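Local structure of STIL N-terminal domain-containing protein (Trichoplax adhaerens, 5OI9) at residues I79-D82 against D83-I86; S135-S138 against I139-Y143; L149-N152 against L153-C157; V233-N236 against N237-L241. The protein is the N-terminal domain of a STIL-family protein and probably takes part in centriole assembly, a process in which STIL binding to CEP85 supports PLK4 activation. All blocks are in the same frame, centred on the assembly; numbering follows the deposited sequence.

Interaction 1. Residues I79-D82 against D83-I86; sequences INKD and DRVI
Asp83 begins the return limb of a beta hairpin by bringing its CA against a methyl of the outgoing limb: Ile79 CG2 lies 3.4 Å from Asp83 CA. Both Asp82 and Asp83 have positive phi (50° and 59°), and this left-handed pair of residues swings the chain round.

Arg84 gives the closing bond, its O accepting Asn80 N at 3.2 Å, while Ile79 CA directs a C-H to that same oxygen at 3.3 Å. The Arg84 side chain, its CG set opposite the backbone N (chi1 164°), is sent alongside Lys81, both pointing the same way, with Arg84 CD 4.0 Å from Lys81 CE. The two like charges at the ends do not touch, and the guanidinium finds its mate in a salt bridge with Asp36.

Val85 pairs with Ile79 as an antiparallel non-hydrogen-bonded pair, their side chains on one face and Val85 CG2 4.4 Å from Ile79 CG1. Ile86 crosses the Asn80 side chain at about a right angle, bringing CD1 to 3.3 Å from Asn80 ND2.

The hairpin thus joins strand 69-79 to strand 85-97, and Ile86 carries the pairing on through backbone bonds with Asn78. Val85 and Ile86 pack on strand 39-44, which runs parallel to strand 85-97, whereas Ile79 and Asp83 lean on Pro270 at the start of helix 270-281.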
ATOM      1  N   ILE A  79       1.102   2.790 -10.487  1.00 29.03           N
ATOM      2  CA  ILE A  79      -0.241   2.391 -10.891  1.00 33.31           C
ATOM      3  C   ILE A  79      -0.421   2.835 -12.337  1.00 43.32           C
ATOM      4  O   ILE A  79      -0.342   4.035 -12.628  1.00 44.19           O
ATOM      5  CB  ILE A  79      -1.314   3.018  -9.986  1.00 33.17           C
ATOM      6  CG1 ILE A  79      -0.969   2.780  -8.516  1.00 28.26           C
ATOM      7  CG2 ILE A  79      -2.672   2.430 -10.278  1.00 33.10           C
ATOM      8  CD1 ILE A  79      -1.920   3.455  -7.552  1.00 28.18           C
ATOM      9  N   ASN A  80      -0.653   1.883 -13.243  1.00 51.69           N
ATOM     10  CA  ASN A  80      -0.441   2.318 -14.620  1.00 61.67           C
ATOM     11  C   ASN A  80      -1.572   2.009 -15.600  1.00 68.48           C
ATOM     12  O   ASN A  80      -1.850   2.846 -16.460  1.00 71.82           O
ATOM     13  CB  ASN A  80       0.910   1.748 -15.131  1.00 55.87           C
ATOM     14  CG  ASN A  80       1.094   0.272 -14.829  1.00 60.87           C
ATOM     15  OD1 ASN A  80       0.368  -0.316 -14.025  1.00 57.97           O
ATOM     16  ND2 ASN A  80       2.090  -0.334 -15.468  1.00 54.98           N
ATOM     17  N   LYS A  81      -2.220   0.845 -15.525  1.00 66.04           N
ATOM     18  CA  LYS A  81      -3.287   0.528 -16.478  1.00 69.21           C
ATOM     19  C   LYS A  81      -4.501  -0.028 -15.741  1.00 71.36           C
ATOM     20  O   LYS A  81      -4.449  -1.125 -15.174  1.00 68.55           O
ATOM     21  CB  LYS A  81      -2.810  -0.430 -17.584  1.00 61.42           C
ATOM     22  CG  LYS A  81      -2.402  -1.855 -17.212  1.00 65.14           C
ATOM     23  CD  LYS A  81      -2.248  -2.657 -18.507  1.00 61.13           C
ATOM     24  CE  LYS A  81      -1.694  -4.063 -18.320  1.00 74.59           C
ATOM     25  NZ  LYS A  81      -1.435  -4.712 -19.647  1.00 60.58           N
ATOM     26  N   ASP A  82      -5.594   0.735 -15.771  1.00 66.78           N
ATOM     27  CA  ASP A  82      -6.830   0.431 -15.049  1.00 62.28           C
ATOM     28  C   ASP A  82      -6.538   0.108 -13.586  1.00 43.64           C
ATOM     29  O   ASP A  82      -6.951  -0.923 -13.049  1.00 58.66           O
ATOM     30  CB  ASP A  82      -7.614  -0.702 -15.720  1.00 80.22           C
ATOM     31  CG  ASP A  82      -9.007  -0.887 -15.117  1.00 84.48           C
ATOM     32  OD1 ASP A  82      -9.848   0.025 -15.259  1.00 96.95           O
ATOM     33  OD2 ASP A  82      -9.257  -1.942 -14.497  1.00 73.72           O
ATOM     34  N   ASP A  83      -5.797   1.008 -12.945  1.00 42.29           N
ATOM     35  CA  ASP A  83      -5.479   0.914 -11.521  1.00 45.61           C
ATOM     36  C   ASP A  83      -4.740  -0.386 -11.194  1.00 46.74           C
ATOM     37  O   ASP A  83      -5.010  -1.033 -10.181  1.00 38.98           O
ATOM     38  CB  ASP A  83      -6.742   1.068 -10.666  1.00 39.70           C
ATOM     39  CG  ASP A  83      -7.447   2.404 -10.899  1.00 38.69           C
ATOM     40  OD1 ASP A  83      -6.751   3.439 -11.006  1.00 48.03           O
ATOM     41  OD2 ASP A  83      -8.693   2.423 -10.974  1.00 41.60           O
ATOM     42  N   ARG A  84      -3.799  -0.768 -12.060  1.00 36.14           N
ATOM     43  CA  ARG A  84      -2.991  -1.967 -11.865  1.00 49.37           C
ATOM     44  C   ARG A  84      -1.716  -1.606 -11.111  1.00 40.22           C
ATOM     45  O   ARG A  84      -0.915  -0.793 -11.586  1.00 36.56           O
ATOM     46  CB  ARG A  84      -2.661  -2.623 -13.206  1.00 44.23           C
ATOM     47  CG  ARG A  84      -1.535  -3.638 -13.141  1.00 52.10           C
ATOM     48  CD  ARG A  84      -1.568  -4.584 -14.329  1.00 51.91           C
ATOM     49  NE  ARG A  84      -2.774  -5.407 -14.332  1.00 64.19           N
ATOM     50  CZ  ARG A  84      -2.890  -6.558 -14.986  1.00 76.92           C
ATOM     51  NH1 ARG A  84      -1.867  -7.032 -15.684  1.00 78.04           N
ATOM     52  NH2 ARG A  84      -4.027  -7.241 -14.932  1.00 59.18           N
ATOM     53  N   VAL A  85      -1.527  -2.217  -9.946  1.00 35.46           N
ATOM     54  CA  VAL A  85      -0.449  -1.851  -9.036  1.00 29.92           C
ATOM     55  C   VAL A  85       0.788  -2.678  -9.354  1.00 22.23           C
ATOM     56  O   VAL A  85       0.717  -3.909  -9.456  1.00 25.29           O
ATOM     57  CB  VAL A  85      -0.877  -2.048  -7.573  1.00 22.84           C
ATOM     58  CG1 VAL A  85       0.235  -1.613  -6.637  1.00 18.84           C
ATOM     59  CG2 VAL A  85      -2.153  -1.278  -7.287  1.00 22.15           C
ATOM     60  N   ILE A  86       1.925  -2.000  -9.501  1.00 18.91           N
ATOM     61  CA  ILE A  86       3.213  -2.631  -9.758  1.00 18.24           C
ATOM     62  C   ILE A  86       4.235  -2.048  -8.793  1.00 21.25           C
ATOM     63  O   ILE A  86       4.305  -0.825  -8.622  1.00 24.78           O
ATOM     64  CB  ILE A  86       3.674  -2.422 -11.213  1.00 25.79           C
ATOM     65  CG1 ILE A  86       2.688  -3.067 -12.190  1.00 32.11           C
ATOM     66  CG2 ILE A  86       5.078  -2.982 -11.416  1.00 24.03           C
ATOM     67  CD1 ILE A  86       3.095  -2.939 -13.641  1.00 47.15           C
TER

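Interaction 2. Residues S135-S138 against I139-Y143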
ATOM      1  N   SER A 135      13.507 -20.724   4.017  1.00 65.22           N
ATOM      2  CA  SER A 135      13.187 -20.598   2.599  1.00 63.53           C
ATOM      3  C   SER A 135      11.709 -20.273   2.336  1.00 63.95           C
ATOM      4  O   SER A 135      11.424 -19.314   1.616  1.00 50.08           O
ATOM      5  CB  SER A 135      13.590 -21.868   1.838  1.00 73.15           C
ATOM      6  OG  SER A 135      14.972 -22.153   2.009  1.00 71.97           O
ATOM      7  N   PRO A 136      10.769 -21.041   2.896  1.00 58.54           N
ATOM      8  CA  PRO A 136       9.357 -20.820   2.579  1.00 55.95           C
ATOM      9  C   PRO A 136       8.663 -19.915   3.594  1.00 51.91           C
ATOM     10  O   PRO A 136       9.082 -19.769   4.745  1.00 50.84           O
ATOM     11  CB  PRO A 136       8.763 -22.238   2.627  1.00 53.14           C
ATOM     12  CG  PRO A 136       9.816 -23.119   3.301  1.00 56.73           C
ATOM     13  CD  PRO A 136      10.900 -22.198   3.799  1.00 49.03           C
ATOM     14  N   PHE A 137       7.577 -19.299   3.133  1.00 38.91           N
ATOM     15  CA  PHE A 137       6.742 -18.444   3.966  1.00 29.50           C
ATOM     16  C   PHE A 137       5.670 -19.279   4.655  1.00 27.53           C
ATOM     17  O   PHE A 137       4.974 -20.069   4.007  1.00 36.82           O
ATOM     18  CB  PHE A 137       6.089 -17.345   3.127  1.00 32.21           C
ATOM     19  CG  PHE A 137       6.992 -16.183   2.836  1.00 32.34           C
ATOM     20  CD1 PHE A 137       7.086 -15.133   3.732  1.00 33.84           C
ATOM     21  CD2 PHE A 137       7.728 -16.126   1.664  1.00 23.31           C
ATOM     22  CE1 PHE A 137       7.901 -14.057   3.475  1.00 36.91           C
ATOM     23  CE2 PHE A 137       8.553 -15.043   1.398  1.00 22.81           C
ATOM     24  CZ  PHE A 137       8.640 -14.009   2.310  1.00 25.49           C
ATOM     25  N   SER A 138       5.535 -19.087   5.962  1.00 21.91           N
ATOM     26  CA  SER A 138       4.519 -19.749   6.766  1.00 24.98           C
ATOM     27  C   SER A 138       3.464 -18.734   7.188  1.00 24.80           C
ATOM     28  O   SER A 138       3.667 -17.521   7.104  1.00 23.40           O
ATOM     29  CB  SER A 138       5.137 -20.415   8.000  1.00 26.39           C
ATOM     30  OG  SER A 138       5.657 -19.435   8.882  1.00 29.48           O
ATOM     31  N   ILE A 139       2.321 -19.246   7.651  1.00 19.47           N
ATOM     32  CA  ILE A 139       1.226 -18.355   8.020  1.00 22.12           C
ATOM     33  C   ILE A 139       1.581 -17.544   9.263  1.00 20.26           C
ATOM     34  O   ILE A 139       1.090 -16.420   9.441  1.00 21.66           O
ATOM     35  CB  ILE A 139      -0.076 -19.161   8.200  1.00 25.28           C
ATOM     36  CG1 ILE A 139      -1.260 -18.222   8.441  1.00 34.74           C
ATOM     37  CG2 ILE A 139       0.061 -20.168   9.328  1.00 29.29           C
ATOM     38  CD1 ILE A 139      -1.494 -17.240   7.311  1.00 30.63           C
ATOM     39  N   SER A 140       2.453 -18.074  10.126  1.00 16.51           N
ATOM     40  CA  SER A 140       2.902 -17.303  11.282  1.00 20.92           C
ATOM     41  C   SER A 140       3.685 -16.070  10.846  1.00 19.59           C
ATOM     42  O   SER A 140       3.560 -15.000  11.453  1.00 25.05           O
ATOM     43  CB  SER A 140       3.753 -18.174  12.205  1.00 21.45           C
ATOM     44  OG  SER A 140       4.986 -18.515  11.595  1.00 29.47           O
ATOM     45  N   GLU A 141       4.495 -16.202   9.796  1.00 23.25           N
ATOM     46  CA  GLU A 141       5.235 -15.054   9.283  1.00 29.38           C
ATOM     47  C   GLU A 141       4.295 -14.036   8.645  1.00 21.41           C
ATOM     48  O   GLU A 141       4.456 -12.826   8.842  1.00 17.44           O
ATOM     49  CB  GLU A 141       6.292 -15.525   8.283  1.00 25.46           C
ATOM     50  CG  GLU A 141       7.308 -14.468   7.885  1.00 29.14           C
ATOM     51  CD  GLU A 141       8.418 -15.032   7.014  1.00 42.08           C
ATOM     52  OE1 GLU A 141       8.507 -16.274   6.893  1.00 33.91           O
ATOM     53  OE2 GLU A 141       9.198 -14.234   6.449  1.00 40.10           O
ATOM     54  N   TYR A 142       3.305 -14.508   7.882  1.00 18.88           N
ATOM     55  CA  TYR A 142       2.310 -13.600   7.321  1.00 16.21           C
ATOM     56  C   TYR A 142       1.518 -12.907   8.422  1.00 17.56           C
ATOM     57  O   TYR A 142       1.217 -11.711   8.323  1.00 15.53           O
ATOM     58  CB  TYR A 142       1.357 -14.360   6.397  1.00 20.73           C
ATOM     59  CG  TYR A 142       1.958 -14.873   5.104  1.00 22.73           C
ATOM     60  CD1 TYR A 142       2.403 -13.996   4.121  1.00 24.20           C
ATOM     61  CD2 TYR A 142       2.040 -16.234   4.849  1.00 23.91           C
ATOM     62  CE1 TYR A 142       2.931 -14.461   2.932  1.00 21.06           C
ATOM     63  CE2 TYR A 142       2.569 -16.710   3.661  1.00 34.00           C
ATOM     64  CZ  TYR A 142       3.010 -15.817   2.707  1.00 32.34           C
ATOM     65  OH  TYR A 142       3.537 -16.285   1.525  1.00 40.39           O
ATOM     66  N   TYR A 143       1.164 -13.650   9.474  1.00 21.17           N
ATOM     67  CA  TYR A 143       0.355 -13.092  10.554  1.00 15.88           C
ATOM     68  C   TYR A 143       1.089 -11.964  11.266  1.00 21.32           C
ATOM     69  O   TYR A 143       0.513 -10.903  11.530  1.00 20.58           O
ATOM     70  CB  TYR A 143      -0.026 -14.198  11.541  1.00 19.33           C
ATOM     71  CG  TYR A 143      -0.668 -13.699  12.817  1.00 21.41           C
ATOM     72  CD1 TYR A 143      -2.029 -13.428  12.873  1.00 19.88           C
ATOM     73  CD2 TYR A 143       0.087 -13.507  13.969  1.00 24.45           C
ATOM     74  CE1 TYR A 143      -2.620 -12.975  14.036  1.00 19.39           C
ATOM     75  CE2 TYR A 143      -0.495 -13.051  15.136  1.00 27.30           C
ATOM     76  CZ  TYR A 143      -1.849 -12.787  15.164  1.00 30.01           C
ATOM     77  OH  TYR A 143      -2.434 -12.334  16.325  1.00 32.63           O
TER
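Ser138 OG and Ser140 OG hydrogen-bond at 2.9 Å at the N-terminus of helix 139-155, where Ser138 is the N-cap residue. Either hydroxyl could be the donor. Both oxygens sit between their own backbone N and carbonyl carbon (chi1 66° in Ser138, much the same in Ser140), a setting that turns the two short side chains onto each other across the first turn. Ser138 O starts the helical bonding: Tyr142 N reaches it at 3.1 Å, and Glu141 N adds a weak bond to the same oxygen.

The larger side chains fold back from the helix over the preceding residues. Tyr142 brings its phenol end to the stem of Phe137, with CZ 3.5 Å from Phe137 CB. The two rings are near parallel, but slid so far apart, with centroids 5.5 Å from each other, that they barely overlap; the contact is made by ring against methylene. Tyr324 meets the Tyr142 ring as well, and His171 stacks on that of Phe137. An alanine in place of Tyr142 is likely to open a gap beside Phe137 CB and to leave Tyr324 without the ring it meets.

Glu141 reaches Phe137 by another route, on a fully extended chain whose CG stands opposite the backbone N (chi1 -168°). Its carboxylate, also weakly hydrogen-bonded to His171 NE2, meets the Phe137 ring at a slant, with the planes 33° apart and OE2 only 3.2 Å from Phe137 CE1.

Interaction 3. Residues L149-N152 against L153-C157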
ATOM      1  N   LEU A 149       1.373  -4.339  10.058  1.00 17.22           N
ATOM      2  CA  LEU A 149       0.707  -3.471   9.093  1.00 16.94           C
ATOM      3  C   LEU A 149      -0.481  -2.753   9.727  1.00 16.30           C
ATOM      4  O   LEU A 149      -0.634  -1.536   9.576  1.00 17.43           O
ATOM      5  CB  LEU A 149       0.269  -4.282   7.869  1.00 13.37           C
ATOM      6  CG  LEU A 149      -0.273  -3.554   6.630  1.00 15.26           C
ATOM      7  CD1 LEU A 149      -0.085  -4.413   5.390  1.00 18.99           C
ATOM      8  CD2 LEU A 149      -1.748  -3.184   6.778  1.00 21.52           C
ATOM      9  N   THR A 150      -1.341  -3.491  10.434  1.00 18.40           N
ATOM     10  CA  THR A 150      -2.526  -2.865  11.015  1.00 16.42           C
ATOM     11  C   THR A 150      -2.178  -1.966  12.195  1.00 18.40           C
ATOM     12  O   THR A 150      -2.905  -1.003  12.468  1.00 16.10           O
ATOM     13  CB  THR A 150      -3.541  -3.921  11.451  1.00 18.58           C
ATOM     14  OG1 THR A 150      -2.934  -4.821  12.383  1.00 23.68           O
ATOM     15  CG2 THR A 150      -4.055  -4.696  10.255  1.00 17.52           C
ATOM     16  N   LYS A 151      -1.092  -2.265  12.911  1.00 16.67           N
ATOM     17  CA  LYS A 151      -0.668  -1.385  13.994  1.00 17.87           C
ATOM     18  C   LYS A 151      -0.250  -0.021  13.456  1.00 19.25           C
ATOM     19  O   LYS A 151      -0.514   1.010  14.085  1.00 17.00           O
ATOM     20  CB  LYS A 151       0.471  -2.032  14.785  1.00 19.39           C
ATOM     21  CG  LYS A 151       0.959  -1.222  15.982  1.00 31.28           C
ATOM     22  CD  LYS A 151       2.067  -1.964  16.718  1.00 30.13           C
ATOM     23  CE  LYS A 151       2.677  -1.126  17.832  1.00 46.52           C
ATOM     24  NZ  LYS A 151       1.694  -0.811  18.905  1.00 48.11           N
ATOM     25  N   ASN A 152       0.394   0.005  12.286  1.00 16.39           N
ATOM     26  CA  ASN A 152       0.737   1.282  11.672  1.00 17.73           C
ATOM     27  C   ASN A 152      -0.511   2.025  11.215  1.00 17.24           C
ATOM     28  O   ASN A 152      -0.597   3.248  11.363  1.00 19.76           O
ATOM     29  CB  ASN A 152       1.692   1.075  10.498  1.00 15.52           C
ATOM     30  CG  ASN A 152       1.989   2.371   9.759  1.00 32.53           C
ATOM     31  OD1 ASN A 152       2.674   3.252  10.280  1.00 31.40           O
ATOM     32  ND2 ASN A 152       1.469   2.495   8.543  1.00 25.81           N
ATOM     33  N   LEU A 153      -1.493   1.306  10.664  1.00 17.25           N
ATOM     34  CA  LEU A 153      -2.733   1.956  10.248  1.00 14.59           C
ATOM     35  C   LEU A 153      -3.487   2.543  11.438  1.00 18.82           C
ATOM     36  O   LEU A 153      -4.122   3.597  11.313  1.00 20.14           O
ATOM     37  CB  LEU A 153      -3.619   0.971   9.488  1.00 15.83           C
ATOM     38  CG  LEU A 153      -3.143   0.551   8.096  1.00 24.63           C
ATOM     39  CD1 LEU A 153      -4.175  -0.349   7.431  1.00 21.57           C
ATOM     40  CD2 LEU A 153      -2.863   1.776   7.237  1.00 19.31           C
ATOM     41  N   LYS A 154      -3.424   1.884  12.597  1.00 17.00           N
ATOM     42  CA  LYS A 154      -4.125   2.390  13.773  1.00 12.61           C
ATOM     43  C   LYS A 154      -3.437   3.615  14.363  1.00 15.79           C
ATOM     44  O   LYS A 154      -4.112   4.506  14.895  1.00 18.17           O
ATOM     45  CB  LYS A 154      -4.235   1.301  14.840  1.00 15.07           C
ATOM     46  CG  LYS A 154      -5.102   0.112  14.458  1.00 21.17           C
ATOM     47  CD  LYS A 154      -4.994  -1.001  15.497  1.00 20.54           C
ATOM     48  CE  LYS A 154      -5.793  -2.221  15.075  1.00 20.75           C
ATOM     49  NZ  LYS A 154      -5.725  -3.298  16.094  1.00 33.91           N
ATOM     50  N   LEU A 155      -2.109   3.687  14.275  1.00 12.89           N
ATOM     51  CA  LEU A 155      -1.345   4.664  15.040  1.00 18.82           C
ATOM     52  C   LEU A 155      -0.676   5.741  14.198  1.00 22.54           C
ATOM     53  O   LEU A 155      -0.158   6.708  14.770  1.00 21.45           O
ATOM     54  CB  LEU A 155      -0.273   3.952  15.881  1.00 17.28           C
ATOM     55  CG  LEU A 155      -0.800   2.963  16.924  1.00 17.64           C
ATOM     56  CD1 LEU A 155       0.348   2.260  17.640  1.00 21.51           C
ATOM     57  CD2 LEU A 155      -1.702   3.672  17.920  1.00 18.91           C
ATOM     58  N   SER A 156      -0.664   5.612  12.874  1.00 17.94           N
ATOM     59  CA  SER A 156       0.023   6.588  12.039  1.00 20.60           C
ATOM     60  C   SER A 156      -0.647   7.954  12.125  1.00 20.98           C
ATOM     61  O   SER A 156      -1.872   8.059  12.232  1.00 18.37           O
ATOM     62  CB  SER A 156       0.050   6.123  10.584  1.00 19.35           C
ATOM     63  OG  SER A 156       0.610   7.115   9.743  1.00 25.88           O
ATOM     64  N   CYS A 157       0.171   9.005  12.075  1.00 17.95           N
ATOM     65  CA  CYS A 157      -0.310  10.381  12.030  1.00 23.44           C
ATOM     66  C   CYS A 157      -0.024  11.052  10.691  1.00 26.84           C
ATOM     67  O   CYS A 157      -0.225  12.264  10.563  1.00 28.33           O
ATOM     68  CB  CYS A 157       0.317  11.201  13.162  1.00 23.90           C
ATOM     69  SG  CYS A 157      -0.075  10.643  14.839  1.00 27.83           S
TER
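Leu149 and Leu153 lie side by side one helical turn apart, pointing the same way, and touch through their methyl groups, with Leu149 CD2 3.8 Å from Leu153 CD1. The next pair round the helix is of mixed character. Lys151 runs out extended and then bends at its last torsion (chi4 64°), which brings NZ to the aliphatic end of Leu155, 3.6 Å from CD1. Lys154 offers its methylene chain to the backbone, CG lying 3.2 Å from Thr150 O.

Beneath these side chains, the backbone fixes the spacing. Leu153 N bonds to Leu149 O, and Lys154 N to Thr150 O at 2.9 Å. The regularity then fades: Leu155 N makes only weak bonds, one to Lys151 O and one to Asn152 O. Asn152 O is shared, since it also accepts Ser156 N at 2.8 Å, and so two donors converge on one carbonyl where the helix runs out. Ser156 is the first residue to leave helical backbone angles.

Farther out, Tyr281 of helix 270-281 packs on Thr150, Leu153 and Lys154, while Met165 meets Leu153. Thr150 OG1 turns back to the carbonyls of Gln147 and Phe146, Leu155 O receives Arg284 NE, and Ser156 OG bonds to Asp158 N. That last bond, from a serine hydroxyl to the amide two residues on, is an ST turn, here following the C-terminal end of an amphipathic helix whose Leu149 and Leu153 side is buried and whose Lys151 is exposed.

Interaction 4. Residues V233-N236 against N237-L241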
ATOM      1  N   VAL A 233     -13.787  14.928   6.893  1.00 13.25           N
ATOM      2  CA  VAL A 233     -15.022  15.696   6.799  1.00 13.29           C
ATOM      3  C   VAL A 233     -15.620  15.810   8.191  1.00 10.57           C
ATOM      4  O   VAL A 233     -15.917  14.795   8.834  1.00 10.69           O
ATOM      5  CB  VAL A 233     -16.024  15.053   5.827  1.00 12.09           C
ATOM      6  CG1 VAL A 233     -17.305  15.876   5.770  1.00 11.16           C
ATOM      7  CG2 VAL A 233     -15.409  14.912   4.446  1.00 10.94           C
ATOM      8  N   ALA A 234     -15.797  17.041   8.651  1.00 15.53           N
ATOM      9  CA  ALA A 234     -16.475  17.327   9.900  1.00 14.82           C
ATOM     10  C   ALA A 234     -17.874  17.855   9.595  1.00 16.22           C
ATOM     11  O   ALA A 234     -18.250  18.065   8.438  1.00 18.32           O
ATOM     12  CB  ALA A 234     -15.660  18.316  10.734  1.00 15.94           C
ATOM     13  N   ILE A 235     -18.661  18.071  10.642  1.00 16.49           N
ATOM     14  CA  ILE A 235     -20.047  18.501  10.493  1.00 29.53           C
ATOM     15  C   ILE A 235     -20.375  19.472  11.619  1.00 25.36           C
ATOM     16  O   ILE A 235     -19.877  19.327  12.740  1.00 34.03           O
ATOM     17  CB  ILE A 235     -21.009  17.291  10.474  1.00 22.08           C
ATOM     18  CG1 ILE A 235     -22.431  17.718  10.105  1.00 40.11           C
ATOM     19  CG2 ILE A 235     -20.997  16.562  11.810  1.00 36.22           C
ATOM     20  CD1 ILE A 235     -23.359  16.550   9.826  1.00 43.04           C
ATOM     21  N   ASN A 236     -21.192  20.478  11.313  1.00 39.69           N
ATOM     22  CA  ASN A 236     -21.563  21.511  12.270  1.00 38.07           C
ATOM     23  C   ASN A 236     -23.015  21.336  12.709  1.00 45.74           C
ATOM     24  O   ASN A 236     -23.696  20.373  12.340  1.00 43.81           O
ATOM     25  CB  ASN A 236     -21.325  22.908  11.684  1.00 31.92           C
ATOM     26  CG  ASN A 236     -22.123  23.163  10.415  1.00 31.36           C
ATOM     27  OD1 ASN A 236     -22.998  22.383  10.038  1.00 38.90           O
ATOM     28  ND2 ASN A 236     -21.821  24.271   9.749  1.00 34.51           N
ATOM     29  N   ASN A 237     -23.493  22.303  13.500  1.00 56.49           N
ATOM     30  CA  ASN A 237     -24.833  22.212  14.075  1.00 52.11           C
ATOM     31  C   ASN A 237     -25.914  22.207  13.002  1.00 48.16           C
ATOM     32  O   ASN A 237     -26.953  21.559  13.173  1.00 55.17           O
ATOM     33  CB  ASN A 237     -25.057  23.365  15.052  1.00 51.39           C
ATOM     34  CG  ASN A 237     -23.978  23.444  16.112  1.00 68.45           C
ATOM     35  OD1 ASN A 237     -23.694  22.462  16.799  1.00 70.80           O
ATOM     36  ND2 ASN A 237     -23.359  24.611  16.241  1.00 74.58           N
ATOM     37  N   SER A 238     -25.695  22.915  11.896  1.00 39.33           N
ATOM     38  CA  SER A 238     -26.653  22.948  10.798  1.00 47.01           C
ATOM     39  C   SER A 238     -26.581  21.710   9.911  1.00 49.13           C
ATOM     40  O   SER A 238     -27.205  21.697   8.844  1.00 51.22           O
ATOM     41  CB  SER A 238     -26.437  24.205   9.949  1.00 49.72           C
ATOM     42  OG  SER A 238     -26.558  25.379  10.732  1.00 63.84           O
ATOM     43  N   HIS A 239     -25.838  20.682  10.332  1.00 52.10           N
ATOM     44  CA  HIS A 239     -25.662  19.450   9.561  1.00 48.03           C
ATOM     45  C   HIS A 239     -25.043  19.732   8.193  1.00 44.63           C
ATOM     46  O   HIS A 239     -25.396  19.111   7.189  1.00 47.14           O
ATOM     47  CB  HIS A 239     -26.980  18.683   9.418  1.00 55.37           C
ATOM     48  CG  HIS A 239     -27.450  18.052  10.693  1.00 55.02           C
ATOM     49  ND1 HIS A 239     -28.504  17.166  10.740  1.00 52.79           N
ATOM     50  CD2 HIS A 239     -27.008  18.178  11.967  1.00 54.76           C
ATOM     51  CE1 HIS A 239     -28.692  16.774  11.988  1.00 58.57           C
ATOM     52  NE2 HIS A 239     -27.797  17.373  12.752  1.00 63.37           N
ATOM     53  N   ASN A 240     -24.109  20.679   8.156  1.00 37.40           N
ATOM     54  CA  ASN A 240     -23.337  20.974   6.960  1.00 34.44           C
ATOM     55  C   ASN A 240     -21.922  20.432   7.112  1.00 26.46           C
ATOM     56  O   ASN A 240     -21.374  20.372   8.217  1.00 25.08           O
ATOM     57  CB  ASN A 240     -23.295  22.479   6.681  1.00 36.98           C
ATOM     58  CG  ASN A 240     -24.670  23.065   6.426  1.00 43.41           C
ATOM     59  OD1 ASN A 240     -25.059  24.052   7.049  1.00 47.13           O
ATOM     60  ND2 ASN A 240     -25.414  22.456   5.509  1.00 35.34           N
ATOM     61  N   LEU A 241     -21.334  20.039   5.986  1.00 24.66           N
ATOM     62  CA  LEU A 241     -20.027  19.399   5.972  1.00 17.67           C
ATOM     63  C   LEU A 241     -18.913  20.436   5.979  1.00 19.32           C
ATOM     64  O   LEU A 241     -18.969  21.434   5.254  1.00 21.95           O
ATOM     65  CB  LEU A 241     -19.886  18.499   4.743  1.00 15.32           C
ATOM     66  CG  LEU A 241     -20.974  17.446   4.531  1.00 16.13           C
ATOM     67  CD1 LEU A 241     -20.648  16.576   3.327  1.00 23.57           C
ATOM     68  CD2 LEU A 241     -21.154  16.596   5.782  1.00 13.20           C
TER
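A tight beta hairpin with a type I turn from Asn236 to His239 brings Asn240 back against Asn236, and His239, in a left-handed conformation (phi 59°), forms the G1-type beta bulge that follows such a turn. Two backbone bonds define it: His239 N meets Asn236 O at 3.0 Å, and Asn236 N reaches Asn240 O at 3.1 Å.

The Asn236 side chain supplies a third. With CG tucked between backbone N and carbonyl carbon (chi1 60°), its OD1 swings across the loop to accept Asn240 N at 2.8 Å, so a side-chain oxygen, not a backbone one, takes this amide. A leucine in place of Asn236 would probably leave Asn240 N without this acceptor and the loop less firmly tied across its mouth.

Ile235 and Leu241 follow as an antiparallel non-hydrogen-bonded pair, and Ile235 extends its chain toward His239, CD1 lying 3.7 Å from His239 CA. Leu17 touches both Ile235 and His239, while strand 256-264 pairs with Val233. At the sheet end, Val233 packs obliquely on Leu241, its CG1 3.8 Å from Leu241 CB.

Interactions 1 and 4 both turn one strand into the next, but in different sheets: interaction 1 lies at the surface and is closed by a single backbone bond, whereas interaction 4, partly buried and at the edge of the seven-stranded sheet, adds a side-chain amide to its backbone bonds. Interactions 2 and 3 mark the two ends of helix 139-155, with centres 21 Å apart. The start is a surface contact of hydroxyls and aromatic rings against strand 322-334; the finish is partly buried, aliphatic, and set against helix 270-281. Interactions 2 and 4 lie farthest apart, their centres 46 Å from each other.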